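Local coordinates for protein putative amidohydrolase (Unidentified, PDB 3FEQ) that probably acts as a zinc-dependent prolidase of the amidohydrolase superfamily, cleaving dipeptides that end in proline, at residues 333-336 and 337-340; 344-347 and 348-352; 356-360 and 361-365; 385-388 and 389-392. All blocks are in the same frame, centred on the assembly; numbering follows the deposited sequence.

How the contacts relate
The four contacts are local turns that follow one another along the chain, all within the amidohydrolase fold. Contact 1 lies on helix 335-340, contact 2 on helix 345-351, contact 3 at the end of helix 354-359 and contact 4 in the loop between strands 377-380 and 398-403. Contacts 1, 2 and 4 form one touching group, their centres about 9 to 10 Å apart. Contact 3 stands farther off, about 15 Å from contact 2 between centres, and meets it through A356 and S351. F336 of contact 1 packs on A348 and A352 of contact 2 and on V391 of contact 4, and so joins helix 335-340 both to the next helix and to the loop before strand 398-403.

Contact 1 of 4, residues 333-336 and 337-340; sequences SGEF and RIRA
E335 and R339 face each other across one turn of helix 335-340 as a salt bridge. E335 OE1 meets R339 NE at 2.6 Å, and the approach is nearly straight, with an N-H...O angle of 163°. The oxygen offers its anti lone pair and lies close to the guanidinium plane, at its edge, while the carboxylate itself is turned 74° against that plane. A second, weak bond from R339 NH2 reaches the same oxygen at 3.3 Å. The bend at chi2 (82°) turns the E335 carboxylate toward R339, which runs extended from CG to NE. The other carboxylate oxygen, OE2, accepts a bond from V275 N, so both oxygens of this buried acid are engaged; R339 NH1 adds a weak bond to G319 O.

Backbone bonds hold the same turn: R339 N to E335 O at 3.1 Å, A340 N to F336 O at 2.8 Å and I338 N to G334 O at 3.3 Å.

The remaining side-chain contacts are van der Waals ones with backbone oxygens: I338 CG1 lies 3.5 Å from G334 O, and A340 CB 3.3 Å from F336 O. The F336 ring points out of the turn and meets the rings of F320 and, edge-to-face, F61.

The pattern is that of an i to i+4 Glu-Arg salt bridge along an alpha-helix, here buried within the TIM-barrel-like amidohydrolase fold.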
ATOM      1  N   SER C 333       7.007  25.648  41.102  1.00 45.05           N
ATOM      2  CA  SER C 333       6.241  26.510  41.995  1.00 48.69           C
ATOM      3  C   SER C 333       6.731  27.938  41.906  1.00 50.12           C
ATOM      4  O   SER C 333       5.990  28.873  42.204  1.00 48.72           O
ATOM      5  CB  SER C 333       6.331  26.004  43.427  1.00 49.10           C
ATOM      6  OG  SER C 333       5.855  24.674  43.491  1.00 55.73           O
ATOM      7  N   GLY C 334       7.965  28.088  41.432  1.00 48.46           N
ATOM      8  CA  GLY C 334       8.589  29.389  41.240  1.00 43.68           C
ATOM      9  C   GLY C 334       7.785  30.348  40.390  1.00 44.55           C
ATOM     10  O   GLY C 334       7.945  31.560  40.514  1.00 51.14           O
ATOM     11  N   GLU C 335       6.912  29.813  39.538  1.00 41.38           N
ATOM     12  CA  GLU C 335       6.069  30.641  38.677  1.00 47.56           C
ATOM     13  C   GLU C 335       5.127  31.550  39.482  1.00 43.96           C
ATOM     14  O   GLU C 335       4.791  32.645  39.044  1.00 39.45           O
ATOM     15  CB  GLU C 335       5.313  29.776  37.656  1.00 44.42           C
ATOM     16  CG  GLU C 335       4.277  30.512  36.788  1.00 52.88           C
ATOM     17  CD  GLU C 335       4.870  31.233  35.585  1.00 61.10           C
ATOM     18  OE1 GLU C 335       4.221  32.177  35.080  1.00 65.94           O
ATOM     19  OE2 GLU C 335       5.974  30.861  35.136  1.00 61.36           O
ATOM     20  N   PHE C 336       4.754  31.113  40.681  1.00 44.53           N
ATOM     21  CA  PHE C 336       4.031  31.956  41.625  1.00 42.75           C
ATOM     22  C   PHE C 336       4.784  33.244  41.953  1.00 49.94           C
ATOM     23  O   PHE C 336       4.209  34.333  41.893  1.00 47.07           O
ATOM     24  CB  PHE C 336       3.756  31.197  42.919  1.00 46.09           C
ATOM     25  CG  PHE C 336       2.546  30.315  42.859  1.00 50.97           C
ATOM     26  CD1 PHE C 336       1.282  30.850  42.634  1.00 47.97           C
ATOM     27  CD2 PHE C 336       2.663  28.951  43.046  1.00 34.46           C
ATOM     28  CE1 PHE C 336       0.152  30.020  42.579  1.00 48.40           C
ATOM     29  CE2 PHE C 336       1.543  28.128  42.999  1.00 38.05           C
ATOM     30  CZ  PHE C 336       0.288  28.663  42.779  1.00 40.64           C
ATOM     31  N   ARG C 337       6.064  33.130  42.301  1.00 45.86           N
ATOM     32  CA  ARG C 337       6.833  34.317  42.669  1.00 50.73           C
ATOM     33  C   ARG C 337       7.014  35.287  41.504  1.00 54.64           C
ATOM     34  O   ARG C 337       6.823  36.488  41.658  1.00 55.98           O
ATOM     35  CB  ARG C 337       8.180  33.952  43.293  1.00 50.00           C
ATOM     36  CG  ARG C 337       8.697  34.996  44.295  1.00 61.47           C
ATOM     37  CD  ARG C 337       9.160  34.369  45.607  1.00 62.48           C
ATOM     38  NE  ARG C 337      10.604  34.185  45.607  1.00 87.52           N
ATOM     39  CZ  ARG C 337      11.236  33.126  45.104  1.00103.59           C
ATOM     40  NH1 ARG C 337      10.554  32.110  44.582  1.00 97.81           N
ATOM     41  NH2 ARG C 337      12.563  33.077  45.134  1.00113.48           N
ATOM     42  N   ILE C 338       7.330  34.749  40.332  1.00 55.91           N
ATOM     43  CA  ILE C 338       7.481  35.547  39.120  1.00 51.13           C
ATOM     44  C   ILE C 338       6.226  36.360  38.846  1.00 52.87           C
ATOM     45  O   ILE C 338       6.291  37.553  38.544  1.00 57.67           O
ATOM     46  CB  ILE C 338       7.807  34.654  37.917  1.00 41.97           C
ATOM     47  CG1 ILE C 338       9.118  33.921  38.175  1.00 50.19           C
ATOM     48  CG2 ILE C 338       7.926  35.465  36.653  1.00 31.37           C
ATOM     49  CD1 ILE C 338       9.383  32.795  37.216  1.00 54.94           C
ATOM     50  N   ARG C 339       5.079  35.722  39.001  1.00 49.28           N
ATOM     51  CA  ARG C 339       3.825  36.397  38.737  1.00 58.05           C
ATOM     52  C   ARG C 339       3.432  37.368  39.844  1.00 58.20           C
ATOM     53  O   ARG C 339       2.838  38.414  39.575  1.00 56.04           O
ATOM     54  CB  ARG C 339       2.724  35.380  38.495  1.00 48.91           C
ATOM     55  CG  ARG C 339       2.953  34.597  37.256  1.00 50.02           C
ATOM     56  CD  ARG C 339       1.670  34.062  36.768  1.00 62.94           C
ATOM     57  NE  ARG C 339       1.877  33.128  35.681  1.00 56.14           N
ATOM     58  CZ  ARG C 339       0.954  32.851  34.777  1.00 57.23           C
ATOM     59  NH1 ARG C 339      -0.220  33.462  34.818  1.00 65.26           N
ATOM     60  NH2 ARG C 339       1.205  31.960  33.838  1.00 73.09           N
ATOM     61  N   ALA C 340       3.780  37.022  41.080  1.00 54.31           N
ATOM     62  CA  ALA C 340       3.502  37.879  42.216  1.00 51.44           C
ATOM     63  C   ALA C 340       4.300  39.173  42.115  1.00 52.89           C
ATOM     64  O   ALA C 340       3.819  40.231  42.496  1.00 58.00           O
ATOM     65  CB  ALA C 340       3.820  37.164  43.500  1.00 53.11           C
TER

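Contact 2 of 4, residues 344-347 and 348-352; sequences GNLE and ALRSA
L346, E347 and R350 carry this contact, the two earlier residues meeting the arginine that comes one helical turn on. L346 and R350 lie four residues apart, and the leucine's branched end is set against the guanidinium group. Its CD2 sits over the centre of one face, 4.1 Å above the plane, while CD1 lies toward NH1 and NH2, 3.3 Å from R350 NH1. The leucine methyls thus pack on the guanidinium by van der Waals contact. R350 arrives there with its chain extended from CG to NE, running back along the helix to the leucine.

E347 approaches R350 from another direction, its side chain crossing that of the arginine at about a right angle. The chain leaves with CG anti to the backbone N (chi1 -173°) and then bends at chi2, which brings the carboxylate near the edge of the guanidinium, the two planes 33° apart. E347 OE1 stands 4.0 Å from R350 NH1, so the salt bridge is long and its attraction probably mostly electrostatic.

Backbone bonds fix the spacing: R350 N to L346 O at 2.9 Å and S351 N to E347 O at 3.0 Å. In the conformer given, S351 OG is hydrogen-bonded to M318 O, and L349 packs on P384 and L385, so the helix joins several loops.

With G344 at the N-cap and A348 N bonded to G344 O at 3.1 Å, this is an alpha-helical turn carrying an i to i+3 Glu-Arg pair flanked by an i to i+4 Leu-Arg contact.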
ATOM      1  N   GLY C 344      -0.199  41.583  41.809  1.00 56.30           N
ATOM      2  CA  GLY C 344      -0.227  41.226  43.231  1.00 67.05           C
ATOM      3  C   GLY C 344      -0.126  39.722  43.431  1.00 69.18           C
ATOM      4  O   GLY C 344      -0.429  38.958  42.512  1.00 71.41           O
ATOM      5  N   ASN C 345       0.276  39.273  44.620  1.00 64.26           N
ATOM      6  CA  ASN C 345       0.171  37.848  44.894  1.00 62.53           C
ATOM      7  C   ASN C 345      -1.240  37.296  45.137  1.00 62.73           C
ATOM      8  O   ASN C 345      -1.426  36.081  45.179  1.00 69.57           O
ATOM      9  CB  ASN C 345       1.215  37.314  45.889  1.00 65.98           C
ATOM     10  CG  ASN C 345       1.438  38.219  47.067  1.00 66.48           C
ATOM     11  OD1 ASN C 345       0.856  39.297  47.160  1.00 81.61           O
ATOM     12  ND2 ASN C 345       2.304  37.786  47.981  1.00 49.57           N
ATOM     13  N   LEU C 346      -2.240  38.173  45.202  1.00 61.99           N
ATOM     14  CA  LEU C 346      -3.637  37.742  45.052  1.00 60.11           C
ATOM     15  C   LEU C 346      -3.862  37.221  43.645  1.00 59.34           C
ATOM     16  O   LEU C 346      -4.384  36.124  43.448  1.00 63.00           O
ATOM     17  CB  LEU C 346      -4.597  38.898  45.297  1.00 55.47           C
ATOM     18  CG  LEU C 346      -5.955  38.599  45.942  1.00 59.80           C
ATOM     19  CD1 LEU C 346      -7.002  39.569  45.425  1.00 60.36           C
ATOM     20  CD2 LEU C 346      -6.425  37.165  45.768  1.00 56.73           C
ATOM     21  N   GLU C 347      -3.461  38.027  42.674  1.00 55.70           N
ATOM     22  CA  GLU C 347      -3.541  37.642  41.276  1.00 56.77           C
ATOM     23  C   GLU C 347      -2.763  36.350  40.967  1.00 50.40           C
ATOM     24  O   GLU C 347      -3.265  35.467  40.276  1.00 48.94           O
ATOM     25  CB  GLU C 347      -3.098  38.805  40.380  1.00 54.77           C
ATOM     26  CG  GLU C 347      -3.291  38.573  38.888  1.00 67.51           C
ATOM     27  CD  GLU C 347      -4.683  38.075  38.524  1.00 80.32           C
ATOM     28  OE1 GLU C 347      -5.674  38.605  39.080  1.00 82.95           O
ATOM     29  OE2 GLU C 347      -4.781  37.162  37.667  1.00 74.18           O
ATOM     30  N   ALA C 348      -1.564  36.224  41.527  1.00 49.87           N
ATOM     31  CA  ALA C 348      -0.753  35.017  41.358  1.00 46.09           C
ATOM     32  C   ALA C 348      -1.495  33.769  41.841  1.00 48.64           C
ATOM     33  O   ALA C 348      -1.505  32.739  41.170  1.00 47.97           O
ATOM     34  CB  ALA C 348       0.567  35.167  42.080  1.00 33.36           C
ATOM     35  N   LEU C 349      -2.171  33.890  42.975  1.00 46.28           N
ATOM     36  CA  LEU C 349      -2.948  32.787  43.488  1.00 47.48           C
ATOM     37  C   LEU C 349      -4.232  32.555  42.696  1.00 47.51           C
ATOM     38  O   LEU C 349      -4.725  31.427  42.629  1.00 44.06           O
ATOM     39  CB  LEU C 349      -3.256  32.994  44.968  1.00 51.16           C
ATOM     40  CG  LEU C 349      -2.078  33.026  45.946  1.00 48.63           C
ATOM     41  CD1 LEU C 349      -2.597  33.363  47.327  1.00 57.40           C
ATOM     42  CD2 LEU C 349      -1.322  31.716  45.986  1.00 52.15           C
ATOM     43  N   ARG C 350      -4.768  33.608  42.088  1.00 43.56           N
ATOM     44  CA  ARG C 350      -6.002  33.473  41.313  1.00 46.69           C
ATOM     45  C   ARG C 350      -5.757  32.692  40.035  1.00 46.60           C
ATOM     46  O   ARG C 350      -6.637  31.963  39.562  1.00 50.64           O
ATOM     47  CB  ARG C 350      -6.605  34.838  40.968  1.00 49.79           C
ATOM     48  CG  ARG C 350      -7.595  35.373  41.988  1.00 52.52           C
ATOM     49  CD  ARG C 350      -8.612  36.300  41.326  1.00 71.60           C
ATOM     50  NE  ARG C 350      -9.384  37.064  42.312  1.00 88.59           N
ATOM     51  CZ  ARG C 350      -9.058  38.277  42.761  1.00 86.15           C
ATOM     52  NH1 ARG C 350      -7.973  38.895  42.304  1.00 81.60           N
ATOM     53  NH2 ARG C 350      -9.825  38.885  43.664  1.00 77.36           N
ATOM     54  N   SER C 351      -4.553  32.849  39.491  1.00 46.41           N
ATOM     55  CA  SER C 351      -4.207  32.250  38.211  0.50 46.99           C
ATOM     56  C   SER C 351      -4.202  30.733  38.292  1.00 45.44           C
ATOM     57  O   SER C 351      -4.554  30.055  37.326  1.00 48.80           O
ATOM     58  CB  SER C 351      -2.849  32.756  37.734  0.50 48.33           C
ATOM     59  OG  SER C 351      -2.980  34.044  37.158  0.50 49.13           O
ATOM     60  N   ALA C 352      -3.828  30.218  39.460  1.00 43.93           N
ATOM     61  CA  ALA C 352      -3.717  28.786  39.695  1.00 39.19           C
ATOM     62  C   ALA C 352      -4.970  28.200  40.321  1.00 39.33           C
ATOM     63  O   ALA C 352      -4.997  27.018  40.654  1.00 50.79           O
ATOM     64  CB  ALA C 352      -2.502  28.488  40.563  1.00 37.78           C
TER

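Contact 3 of 4, residues 356-360 and 361-365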
ATOM      1  N   ALA C 356      -7.829  29.388  36.572  1.00 46.10           N
ATOM      2  CA  ALA C 356      -7.494  28.087  36.026  1.00 38.18           C
ATOM      3  C   ALA C 356      -8.730  27.199  35.902  1.00 38.54           C
ATOM      4  O   ALA C 356      -8.963  26.610  34.851  1.00 32.86           O
ATOM      5  CB  ALA C 356      -6.439  27.418  36.883  1.00 45.82           C
ATOM      6  N   ALA C 357      -9.540  27.125  36.959  1.00 35.47           N
ATOM      7  CA  ALA C 357     -10.701  26.235  36.946  1.00 30.25           C
ATOM      8  C   ALA C 357     -11.711  26.647  35.889  1.00 38.58           C
ATOM      9  O   ALA C 357     -12.400  25.802  35.319  1.00 48.96           O
ATOM     10  CB  ALA C 357     -11.339  26.171  38.287  1.00 31.48           C
ATOM     11  N   GLU C 358     -11.757  27.942  35.592  1.00 34.20           N
ATOM     12  CA  GLU C 358     -12.548  28.448  34.483  1.00 44.01           C
ATOM     13  C   GLU C 358     -11.982  27.989  33.145  1.00 41.49           C
ATOM     14  O   GLU C 358     -12.731  27.648  32.228  1.00 38.29           O
ATOM     15  CB  GLU C 358     -12.602  29.976  34.526  1.00 43.81           C
ATOM     16  CG  GLU C 358     -13.667  30.596  33.636  1.00 51.94           C
ATOM     17  CD  GLU C 358     -13.662  32.120  33.681  1.00 68.61           C
ATOM     18  OE1 GLU C 358     -13.208  32.701  34.697  1.00 79.82           O
ATOM     19  OE2 GLU C 358     -14.125  32.740  32.698  1.00 80.10           O
ATOM     20  N   ILE C 359     -10.658  28.029  33.029  1.00 39.59           N
ATOM     21  CA  ILE C 359      -9.979  27.570  31.830  1.00 31.91           C
ATOM     22  C   ILE C 359     -10.324  26.106  31.536  1.00 39.81           C
ATOM     23  O   ILE C 359     -10.777  25.786  30.428  1.00 38.89           O
ATOM     24  CB  ILE C 359      -8.469  27.749  31.962  1.00 36.86           C
ATOM     25  CG1 ILE C 359      -8.105  29.221  31.789  1.00 34.07           C
ATOM     26  CG2 ILE C 359      -7.710  26.862  30.964  1.00 35.44           C
ATOM     27  CD1 ILE C 359      -6.651  29.511  32.028  1.00 25.18           C
ATOM     28  N   VAL C 360     -10.199  25.241  32.546  1.00 26.41           N
ATOM     29  CA  VAL C 360     -10.573  23.848  32.384  1.00 29.75           C
ATOM     30  C   VAL C 360     -12.073  23.566  32.491  1.00 34.74           C
ATOM     31  O   VAL C 360     -12.450  22.394  32.609  1.00 32.78           O
ATOM     32  CB  VAL C 360      -9.767  22.885  33.310  1.00 34.31           C
ATOM     33  CG1 VAL C 360      -8.276  23.012  33.044  1.00 19.18           C
ATOM     34  CG2 VAL C 360     -10.075  23.137  34.782  1.00 33.67           C
ATOM     35  N   ASN C 361     -12.908  24.617  32.378  1.00 32.66           N
ATOM     36  CA  ASN C 361     -14.393  24.529  32.426  1.00 31.71           C
ATOM     37  C   ASN C 361     -14.953  23.888  33.684  1.00 36.41           C
ATOM     38  O   ASN C 361     -15.976  23.211  33.629  1.00 45.23           O
ATOM     39  CB  ASN C 361     -14.974  23.780  31.218  1.00 30.75           C
ATOM     40  CG  ASN C 361     -14.899  24.576  29.938  1.00 45.57           C
ATOM     41  OD1 ASN C 361     -15.508  25.636  29.824  1.00 52.93           O
ATOM     42  ND2 ASN C 361     -14.202  24.037  28.940  1.00 46.92           N
ATOM     43  N   MET C 362     -14.259  24.054  34.801  1.00 38.78           N
ATOM     44  CA  MET C 362     -14.686  23.434  36.042  1.00 42.56           C
ATOM     45  C   MET C 362     -15.050  24.511  37.055  1.00 43.29           C
ATOM     46  O   MET C 362     -14.806  24.351  38.256  1.00 43.92           O
ATOM     47  CB  MET C 362     -13.587  22.527  36.592  1.00 38.55           C
ATOM     48  CG  MET C 362     -13.436  21.197  35.871  1.00 39.76           C
ATOM     49  SD  MET C 362     -14.787  20.029  36.175  1.00 39.28           S
ATOM     50  CE  MET C 362     -13.911  18.574  36.751  1.00 43.37           C
ATOM     51  N   GLN C 363     -15.630  25.606  36.553  1.00 39.74           N
ATOM     52  CA  GLN C 363     -16.013  26.748  37.386  1.00 43.42           C
ATOM     53  C   GLN C 363     -17.009  26.297  38.438  1.00 44.57           C
ATOM     54  O   GLN C 363     -18.018  25.698  38.115  1.00 49.25           O
ATOM     55  CB  GLN C 363     -16.556  27.920  36.546  1.00 37.53           C
ATOM     56  CG  GLN C 363     -17.665  27.567  35.531  1.00 73.32           C
ATOM     57  CD  GLN C 363     -17.144  27.037  34.178  1.00 85.40           C
ATOM     58  OE1 GLN C 363     -17.786  26.192  33.527  1.00 56.50           O
ATOM     59  NE2 GLN C 363     -15.996  27.552  33.746  1.00 91.61           N
ATOM     60  N   GLY C 364     -16.655  26.451  39.707  1.00 49.91           N
ATOM     61  CA  GLY C 364     -17.516  25.976  40.779  1.00 43.81           C
ATOM     62  C   GLY C 364     -17.195  24.564  41.215  1.00 51.60           C
ATOM     63  O   GLY C 364     -17.586  24.147  42.300  1.00 57.56           O
ATOM     64  N   GLN C 365     -16.464  23.833  40.382  1.00 49.74           N
ATOM     65  CA  GLN C 365     -16.125  22.449  40.671  1.00 45.23           C
ATOM     66  C   GLN C 365     -14.743  22.351  41.300  1.00 44.37           C
ATOM     67  O   GLN C 365     -14.522  21.559  42.206  1.00 46.45           O
ATOM     68  CB  GLN C 365     -16.165  21.639  39.381  1.00 53.79           C
ATOM     69  CG  GLN C 365     -17.077  20.433  39.406  1.00 59.84           C
ATOM     70  CD  GLN C 365     -18.479  20.765  39.846  1.00 61.84           C
ATOM     71  OE1 GLN C 365     -19.110  19.987  40.565  1.00 69.41           O
ATOM     72  NE2 GLN C 365     -18.978  21.926  39.428  1.00 61.98           N
TER
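A357 and M362 meet where helix 354-359 ends, through the bond from M362 N to A357 O at 2.6 Å. A second backbone bond is nested within it, from N361 N to E358 O at 3.0 Å. Together they form a Schellman motif, with N361 as the C-prime residue. Its positive phi of 57° reverses the chain and lets the next amide reach back to the last turn.

Apolar contact accompanies this reversal: V360 CG2 touches M362 CB at 4.0 Å, the valine placing that methyl between its backbone N and carbonyl carbon. Beyond CG the methionine leads away.

Among the polar side chains, Q363 folds back over the helix end, its NE2 3.6 Å from E358 O and 3.8 Å from E358 CG; its amide and the E358 carboxylate are turned 76° apart.

R247 hydrogen-bonds through NH2 to E358 O and through NH1 to I359 O, a positive charge that would probably suit the C-terminal end of the helix dipole. A356, A357 and I359 touch strand 56-66, I359 also strands 102-107 and 269-271, and V360 meets strand 102-107, so the ending helix is packed against three strands.

Contact 4 of 4, residues 385-388 and 389-392; sequences LEDI and GVVA
With chi1 of D387 at -179°, the carboxylate is carried away from the residue's own amide and toward G389 and V390. OD1 then receives a weak bond from G389 N at 3.2 Å, the i to i+2 pattern of an Asx turn, and OD2 lies 3.5 Å from V390 CG1. The same residue's backbone supports the turn as well, for V390 N points almost straight at D387 O (N-H...O angle 172°), although at 3.3 Å this bond too is weak.

I388 takes over from there. Its carbonyl oxygen is gripped by two amides in succession, V391 N and A392 N, each at 3.1 Å. The bonds of V390 N and V391 N, each spanning three residues, wind the chain into a short 3-10 turn at 388-390, and A392 N adds an i to i+4 bond. The I388 side chain heads off to R337 and A340 on helix 335-340, while V391 and A392 pack on F336.

In chemical terms, the turn rests on backbone carbonyls and one carboxylate taking up successive amides. The Asp carboxylate is probably favoured by the N-H of G389, yet both bonds of D387 are weak, so the firmer hold lies with the doubly bonded I388 O.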
ATOM      1  N   LEU C 385      -1.068  35.217  51.082  1.00 59.23           N
ATOM      2  CA  LEU C 385      -1.565  36.532  50.738  1.00 60.55           C
ATOM      3  C   LEU C 385      -0.568  37.623  51.116  1.00 64.63           C
ATOM      4  O   LEU C 385      -0.625  38.716  50.568  1.00 72.20           O
ATOM      5  CB  LEU C 385      -2.919  36.771  51.401  1.00 57.55           C
ATOM      6  CG  LEU C 385      -4.106  37.114  50.494  1.00 57.83           C
ATOM      7  CD1 LEU C 385      -3.934  36.484  49.132  1.00 59.26           C
ATOM      8  CD2 LEU C 385      -5.436  36.681  51.112  1.00 47.31           C
ATOM      9  N   GLU C 386       0.371  37.306  52.007  1.00 66.15           N
ATOM     10  CA  GLU C 386       1.421  38.250  52.387  1.00 70.63           C
ATOM     11  C   GLU C 386       2.833  37.789  52.077  1.00 69.04           C
ATOM     12  O   GLU C 386       3.696  38.598  51.751  1.00 76.40           O
ATOM     13  CB  GLU C 386       1.317  38.604  53.860  1.00 77.40           C
ATOM     14  CG  GLU C 386       0.836  40.020  54.091  1.00 96.15           C
ATOM     15  CD  GLU C 386      -0.051  40.130  55.308  1.00113.16           C
ATOM     16  OE1 GLU C 386      -1.221  40.543  55.155  1.00115.78           O
ATOM     17  OE2 GLU C 386       0.416  39.777  56.413  1.00123.01           O
ATOM     18  N   ASP C 387       3.087  36.498  52.231  1.00 69.43           N
ATOM     19  CA  ASP C 387       4.326  35.925  51.730  1.00 73.03           C
ATOM     20  C   ASP C 387       4.060  34.900  50.629  1.00 72.35           C
ATOM     21  O   ASP C 387       3.599  33.792  50.892  1.00 67.43           O
ATOM     22  CB  ASP C 387       5.145  35.306  52.862  1.00 72.48           C
ATOM     23  CG  ASP C 387       6.461  34.721  52.375  1.00 86.97           C
ATOM     24  OD1 ASP C 387       7.071  35.298  51.441  1.00 95.39           O
ATOM     25  OD2 ASP C 387       6.886  33.683  52.925  1.00 90.84           O
ATOM     26  N   ILE C 388       4.374  35.273  49.395  1.00 69.79           N
ATOM     27  CA  ILE C 388       4.158  34.393  48.263  1.00 63.91           C
ATOM     28  C   ILE C 388       5.089  33.191  48.320  1.00 64.95           C
ATOM     29  O   ILE C 388       4.807  32.152  47.726  1.00 70.40           O
ATOM     30  CB  ILE C 388       4.334  35.135  46.928  1.00 64.55           C
ATOM     31  CG1 ILE C 388       3.809  34.287  45.768  1.00 55.80           C
ATOM     32  CG2 ILE C 388       5.794  35.522  46.709  1.00 62.10           C
ATOM     33  CD1 ILE C 388       2.374  33.872  45.909  1.00 47.52           C
ATOM     34  N   GLY C 389       6.169  33.320  49.081  1.00 54.27           N
ATOM     35  CA  GLY C 389       7.137  32.247  49.228  1.00 56.39           C
ATOM     36  C   GLY C 389       6.621  30.987  49.902  1.00 57.61           C
ATOM     37  O   GLY C 389       7.262  29.947  49.810  1.00 58.79           O
ATOM     38  N   VAL C 390       5.470  31.062  50.577  1.00 61.16           N
ATOM     39  CA  VAL C 390       4.917  29.882  51.268  1.00 63.93           C
ATOM     40  C   VAL C 390       4.351  28.887  50.262  1.00 64.51           C
ATOM     41  O   VAL C 390       4.068  27.735  50.592  1.00 68.52           O
ATOM     42  CB  VAL C 390       3.859  30.227  52.378  1.00 61.07           C
ATOM     43  CG1 VAL C 390       4.277  31.438  53.186  1.00 68.22           C
ATOM     44  CG2 VAL C 390       2.476  30.429  51.805  1.00 54.33           C
ATOM     45  N   VAL C 391       4.230  29.345  49.025  1.00 62.61           N
ATOM     46  CA  VAL C 391       3.735  28.530  47.941  1.00 61.41           C
ATOM     47  C   VAL C 391       4.829  28.326  46.910  1.00 58.36           C
ATOM     48  O   VAL C 391       4.891  27.286  46.271  1.00 65.57           O
ATOM     49  CB  VAL C 391       2.543  29.198  47.251  1.00 61.00           C
ATOM     50  CG1 VAL C 391       1.943  28.265  46.283  1.00 75.61           C
ATOM     51  CG2 VAL C 391       1.495  29.577  48.257  1.00 63.85           C
ATOM     52  N   ALA C 392       5.707  29.310  46.770  1.00 64.24           N
ATOM     53  CA  ALA C 392       6.659  29.329  45.663  1.00 69.71           C
ATOM     54  C   ALA C 392       8.045  28.837  46.051  1.00 73.76           C
ATOM     55  O   ALA C 392       9.039  29.303  45.505  1.00 77.61           O
ATOM     56  CB  ALA C 392       6.741  30.722  45.063  1.00 69.22           C
TER